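Local coordinates for Lin2118 protein (Listeria innocua, PDB 3OOU) that probably binds specific DNA sequences as a transcription factor, this chain being the C-terminal AraC-type helix-turn-helix part of a longer response-regulator protein, at residues P5-Q8 / N9-Y13; T96-T99 / P100-R104. All blocks are in the same frame, centred on the assembly; numbering follows the deposited sequence.

How the interactions relate
Following the chain from its N terminus, interaction 1 (5-8 with 9-13) comes first and makes up the opening turns of helix 6-17. It closes no loop beyond a helical turn. After four intervening helices, the chain leaves helix 85-96 and interaction 2 (96-99 with 100-104) carries it round a tight corner into the last helix, 100-107. The two contacts lie in series, neither nesting nor crossing, on opposite sides of the chain's centre with their centres about 30 Å apart. Interaction 1 belongs to the group formed with helices 24-31 and 35-46, interaction 2 to that of helices 73-79 and 85-96; the long helix 50-68 runs between these groups.

Interaction 1 of 2, residues P5-Q8 / N9-Y13; sequences PIIQ and NVLSY
Ile6 and Val10 stand one turn apart on the first helix of the chain, as do Ile7 and Leu11, and backbone bonds carry most of the contact. Val10 N binds Ile6 O, Leu11 N binds Ile7 O and Ser12 N binds Gln8 O, each at 3.0 Å. At the very start the grip is slack: Asn9 N lies 3.4 Å from Pro5 O, a weak bond, in keeping with Pro5 being the N-cap, just ahead of the first helical residue.

The apolar contacts are looser and run alongside the helix. Branch methyl meets branch methyl where Ile6 CG2 lies 4.3 Å from Val10 CG2, and Ile7 CG1 comes within 4.2 Å of Leu11 CD1. Leu11 also leans back over the preceding turn: its CG sits anti to its own carbonyl carbon (chi1 -68°), which brings it to 3.2 Å from Ile7 O. Ile6 and Val10 both continue onto Leu38 of helix 35-46, while Ile7 touches Phe42.

One polar side chain also turns back toward the backbone. Ser12 OG comes to 3.1 Å from Gln8 O, which already accepts from Ser12 N, although this hydroxyl has another acceptor within reach.

Chemically, the helix start is two-faced: Ile6, Ile7 and Val10 pack against helix 35-46, whereas Gln8 and Ser12 belong to an exposed, polar side.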
loop_
_atom_site.group_PDB
_atom_site.type_symbol
_atom_site.label_atom_id
_atom_site.label_comp_id
_atom_site.label_asym_id
_atom_site.label_seq_id
_atom_site.Cartn_x
_atom_site.Cartn_y
_atom_site.Cartn_z
ATOM N N PRO A 5 -4.858 21.467 -1.451
ATOM C CA PRO A 5 -3.864 21.013 -2.421
ATOM C C PRO A 5 -4.107 19.566 -2.849
ATOM O O PRO A 5 -4.575 18.745 -2.052
ATOM C CB PRO A 5 -2.545 21.150 -1.655
ATOM C CG PRO A 5 -2.780 22.305 -0.742
ATOM C CD PRO A 5 -4.238 22.211 -0.337
ATOM N N ILE A 6 -3.811 19.278 -4.115
ATOM C CA ILE A 6 -3.997 17.954 -4.707
ATOM C C ILE A 6 -3.366 16.836 -3.867
ATOM O O ILE A 6 -3.974 15.779 -3.671
ATOM C CB ILE A 6 -3.413 17.922 -6.145
ATOM C CG1 ILE A 6 -4.196 18.874 -7.055
ATOM C CG2 ILE A 6 -3.405 16.497 -6.704
ATOM C CD1 ILE A 6 -3.486 19.234 -8.359
ATOM N N ILE A 7 -2.150 17.086 -3.381
ATOM C CA ILE A 7 -1.428 16.097 -2.585
ATOM C C ILE A 7 -2.219 15.695 -1.327
ATOM O O ILE A 7 -2.265 14.521 -0.976
ATOM C CB ILE A 7 0.030 16.561 -2.279
ATOM C CG1 ILE A 7 0.880 15.404 -1.738
ATOM C CG2 ILE A 7 0.053 17.774 -1.359
ATOM C CD1 ILE A 7 1.143 14.324 -2.755
ATOM N N GLN A 8 -2.863 16.661 -0.671
ATOM C CA GLN A 8 -3.684 16.348 0.499
ATOM C C GLN A 8 -4.850 15.431 0.147
ATOM O O GLN A 8 -5.136 14.483 0.875
ATOM C CB GLN A 8 -4.208 17.620 1.156
ATOM C CG GLN A 8 -3.138 18.451 1.819
ATOM C CD GLN A 8 -3.684 19.744 2.373
ATOM O OE1 GLN A 8 -4.796 19.787 2.900
ATOM N NE2 GLN A 8 -2.901 20.808 2.266
ATOM N N ASN A 9 -5.518 15.715 -0.970
ATOM C CA ASN A 9 -6.639 14.895 -1.426
ATOM C C ASN A 9 -6.248 13.453 -1.752
ATOM O O ASN A 9 -6.976 12.514 -1.423
ATOM C CB ASN A 9 -7.333 15.549 -2.624
ATOM C CG ASN A 9 -8.071 16.816 -2.246
ATOM O OD1 ASN A 9 -8.634 16.919 -1.156
ATOM N ND2 ASN A 9 -8.078 17.790 -3.151
ATOM N N VAL A 10 -5.090 13.289 -2.387
ATOM C CA VAL A 10 -4.541 11.975 -2.701
ATOM C C VAL A 10 -4.176 11.199 -1.441
ATOM O O VAL A 10 -4.518 10.022 -1.315
ATOM C CB VAL A 10 -3.316 12.101 -3.643
ATOM C CG1 VAL A 10 -2.537 10.788 -3.736
ATOM C CG2 VAL A 10 -3.771 12.554 -5.020
ATOM N N LEU A 11 -3.497 11.866 -0.506
ATOM C CA LEU A 11 -3.110 11.227 0.745
ATOM C C LEU A 11 -4.335 10.742 1.508
ATOM O O LEU A 11 -4.354 9.617 1.999
ATOM C CB LEU A 11 -2.255 12.162 1.609
ATOM C CG LEU A 11 -0.847 12.498 1.103
ATOM C CD1 LEU A 11 -0.231 13.616 1.927
ATOM C CD2 LEU A 11 0.066 11.270 1.094
ATOM N N SER A 12 -5.365 11.587 1.579
ATOM C CA SER A 12 -6.607 11.220 2.253
ATOM C C SER A 12 -7.332 10.085 1.522
ATOM O O SER A 12 -7.862 9.177 2.156
ATOM C CB SER A 12 -7.507 12.446 2.427
ATOM O OG SER A 12 -6.873 13.408 3.262
ATOM N N TYR A 13 -7.328 10.138 0.189
ATOM C CA TYR A 13 -7.917 9.084 -0.643
ATOM C C TYR A 13 -7.313 7.701 -0.378
ATOM O O TYR A 13 -8.036 6.705 -0.303
ATOM C CB TYR A 13 -7.761 9.429 -2.126
ATOM C CG TYR A 13 -8.694 8.669 -3.040
ATOM C CD1 TYR A 13 -9.959 9.174 -3.343
ATOM C CD2 TYR A 13 -8.311 7.455 -3.612
ATOM C CE1 TYR A 13 -10.822 8.490 -4.187
ATOM C CE2 TYR A 13 -9.169 6.761 -4.467
ATOM C CZ TYR A 13 -10.423 7.289 -4.746
ATOM O OH TYR A 13 -11.285 6.615 -5.583
#

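Interaction 2 of 2, residues T96-T99 / P100-R104; sequences TGET and PNRYR
Tyr103 and Glu98 meet with the ring edge turned to the glutamate: Glu98 CB lies near the ring plane, at 4.3 Å from Tyr103 CB. Thr96 approaches the same ring obliquely, its CB 4.1 Å from Tyr103 CD1. Tyr103 CG stands anti to the backbone N (chi1 -170°), and the ring thereby extends back beside the turn that precedes its helix. The turn is itself pinned by Thr96 OG1, which accepts from Glu98 N at 3.1 Å in an ST turn; the same oxygen is hydrogen-bonded to Phe92 O. Gly97, between Thr96 and Glu98, is where the backbone leaves helix 85-96, with positive phi.

Thr99 is the N-cap of the last helix. Its carbonyl accepts from Tyr103 N at 2.8 Å, whereas its OG1 caps Arg102 N only weakly at 3.4 Å. That hydroxyl lies between the backbone N and the carbonyl carbon (chi1 64°), and from there it also comes to 3.0 Å from Arg102 CB.

Glu98 and Arg102 slant across each other, their carboxylate and guanidinium planes turned 80° apart. The carboxylate touches the aliphatic part of the arginine, OE1 lying 3.4 Å from Arg102 CG, and the charged ends do not meet; any attraction between them would act at longer range.

Among the helices, this corner joins 85-96 to 100-107. Pro100 is buried against Phe88, Tyr89 and Phe92 of the former and Leu73 of helix 73-79, while Thr96 and Tyr103 both rest on Lys63 of helix 50-68.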
loop_
_atom_site.group_PDB
_atom_site.type_symbol
_atom_site.label_atom_id
_atom_site.label_comp_id
_atom_site.label_asym_id
_atom_site.label_seq_id
_atom_site.Cartn_x
_atom_site.Cartn_y
_atom_site.Cartn_z
ATOM N N THR A 96 9.192 -4.478 6.254
ATOM C CA THR A 96 9.302 -4.932 7.650
ATOM C C THR A 96 10.668 -5.531 7.976
ATOM O O THR A 96 11.027 -5.656 9.149
ATOM C CB THR A 96 8.226 -5.975 8.045
ATOM O OG1 THR A 96 8.495 -7.219 7.389
ATOM C CG2 THR A 96 6.815 -5.488 7.712
ATOM N N GLY A 97 11.410 -5.917 6.941
ATOM C CA GLY A 97 12.683 -6.618 7.115
ATOM C C GLY A 97 12.537 -8.121 7.304
ATOM O O GLY A 97 13.540 -8.837 7.410
ATOM N N GLU A 98 11.291 -8.600 7.340
ATOM C CA GLU A 98 10.985 -10.011 7.587
ATOM C C GLU A 98 9.948 -10.532 6.593
ATOM O O GLU A 98 9.132 -9.764 6.086
ATOM C CB GLU A 98 10.450 -10.197 9.015
ATOM C CG GLU A 98 11.382 -9.729 10.145
ATOM C CD GLU A 98 12.504 -10.709 10.467
ATOM O OE1 GLU A 98 12.597 -11.779 9.822
ATOM O OE2 GLU A 98 13.302 -10.403 11.381
ATOM N N THR A 99 9.966 -11.838 6.326
ATOM C CA THR A 99 8.880 -12.462 5.562
ATOM C C THR A 99 7.589 -12.438 6.392
ATOM O O THR A 99 7.648 -12.390 7.632
ATOM C CB THR A 99 9.199 -13.919 5.185
ATOM O OG1 THR A 99 9.312 -14.696 6.380
ATOM C CG2 THR A 99 10.496 -14.009 4.379
ATOM N N PRO A 100 6.420 -12.469 5.723
ATOM C CA PRO A 100 5.157 -12.421 6.465
ATOM C C PRO A 100 5.017 -13.492 7.545
ATOM O O PRO A 100 4.675 -13.171 8.682
ATOM C CB PRO A 100 4.094 -12.615 5.383
ATOM C CG PRO A 100 4.737 -12.184 4.120
ATOM C CD PRO A 100 6.211 -12.413 4.261
ATOM N N ASN A 101 5.280 -14.752 7.218
ATOM C CA ASN A 101 5.053 -15.787 8.220
ATOM C C ASN A 101 6.124 -15.801 9.322
ATOM O O ASN A 101 5.838 -16.201 10.448
ATOM C CB ASN A 101 4.808 -17.163 7.582
ATOM C CG ASN A 101 3.609 -17.892 8.199
ATOM O OD1 ASN A 101 2.603 -17.270 8.578
ATOM N ND2 ASN A 101 3.709 -19.217 8.293
ATOM N N ARG A 102 7.328 -15.325 9.010
ATOM C CA ARG A 102 8.373 -15.108 10.017
ATOM C C ARG A 102 7.987 -13.978 10.981
ATOM O O ARG A 102 8.167 -14.095 12.193
ATOM C CB ARG A 102 9.713 -14.790 9.344
ATOM C CG ARG A 102 10.915 -14.730 10.281
ATOM C CD ARG A 102 11.576 -16.097 10.442
ATOM N NE ARG A 102 12.503 -16.122 11.572
ATOM C CZ ARG A 102 12.169 -16.459 12.817
ATOM N NH1 ARG A 102 10.922 -16.810 13.110
ATOM N NH2 ARG A 102 13.086 -16.448 13.773
ATOM N N TYR A 103 7.455 -12.889 10.431
ATOM C CA TYR A 103 6.957 -11.772 11.237
ATOM C C TYR A 103 5.870 -12.249 12.196
ATOM O O TYR A 103 5.879 -11.906 13.382
ATOM C CB TYR A 103 6.402 -10.672 10.325
ATOM C CG TYR A 103 6.083 -9.377 11.036
ATOM C CD1 TYR A 103 7.046 -8.381 11.159
ATOM C CD2 TYR A 103 4.814 -9.143 11.574
ATOM C CE1 TYR A 103 6.769 -7.186 11.804
ATOM C CE2 TYR A 103 4.526 -7.956 12.237
ATOM C CZ TYR A 103 5.508 -6.979 12.342
ATOM O OH TYR A 103 5.237 -5.796 12.980
ATOM N N ARG A 104 4.929 -13.026 11.665
ATOM C CA ARG A 104 3.859 -13.615 12.452
ATOM C C ARG A 104 4.425 -14.498 13.565
ATOM O O ARG A 104 3.937 -14.458 14.693
ATOM C CB ARG A 104 2.919 -14.416 11.555
ATOM C CG ARG A 104 1.561 -14.689 12.166
ATOM C CD ARG A 104 0.643 -15.354 11.170
ATOM N NE ARG A 104 -0.696 -14.782 11.228
ATOM C CZ ARG A 104 -1.710 -15.123 10.442
ATOM N NH1 ARG A 104 -1.563 -16.058 9.508
ATOM N NH2 ARG A 104 -2.882 -14.529 10.598
#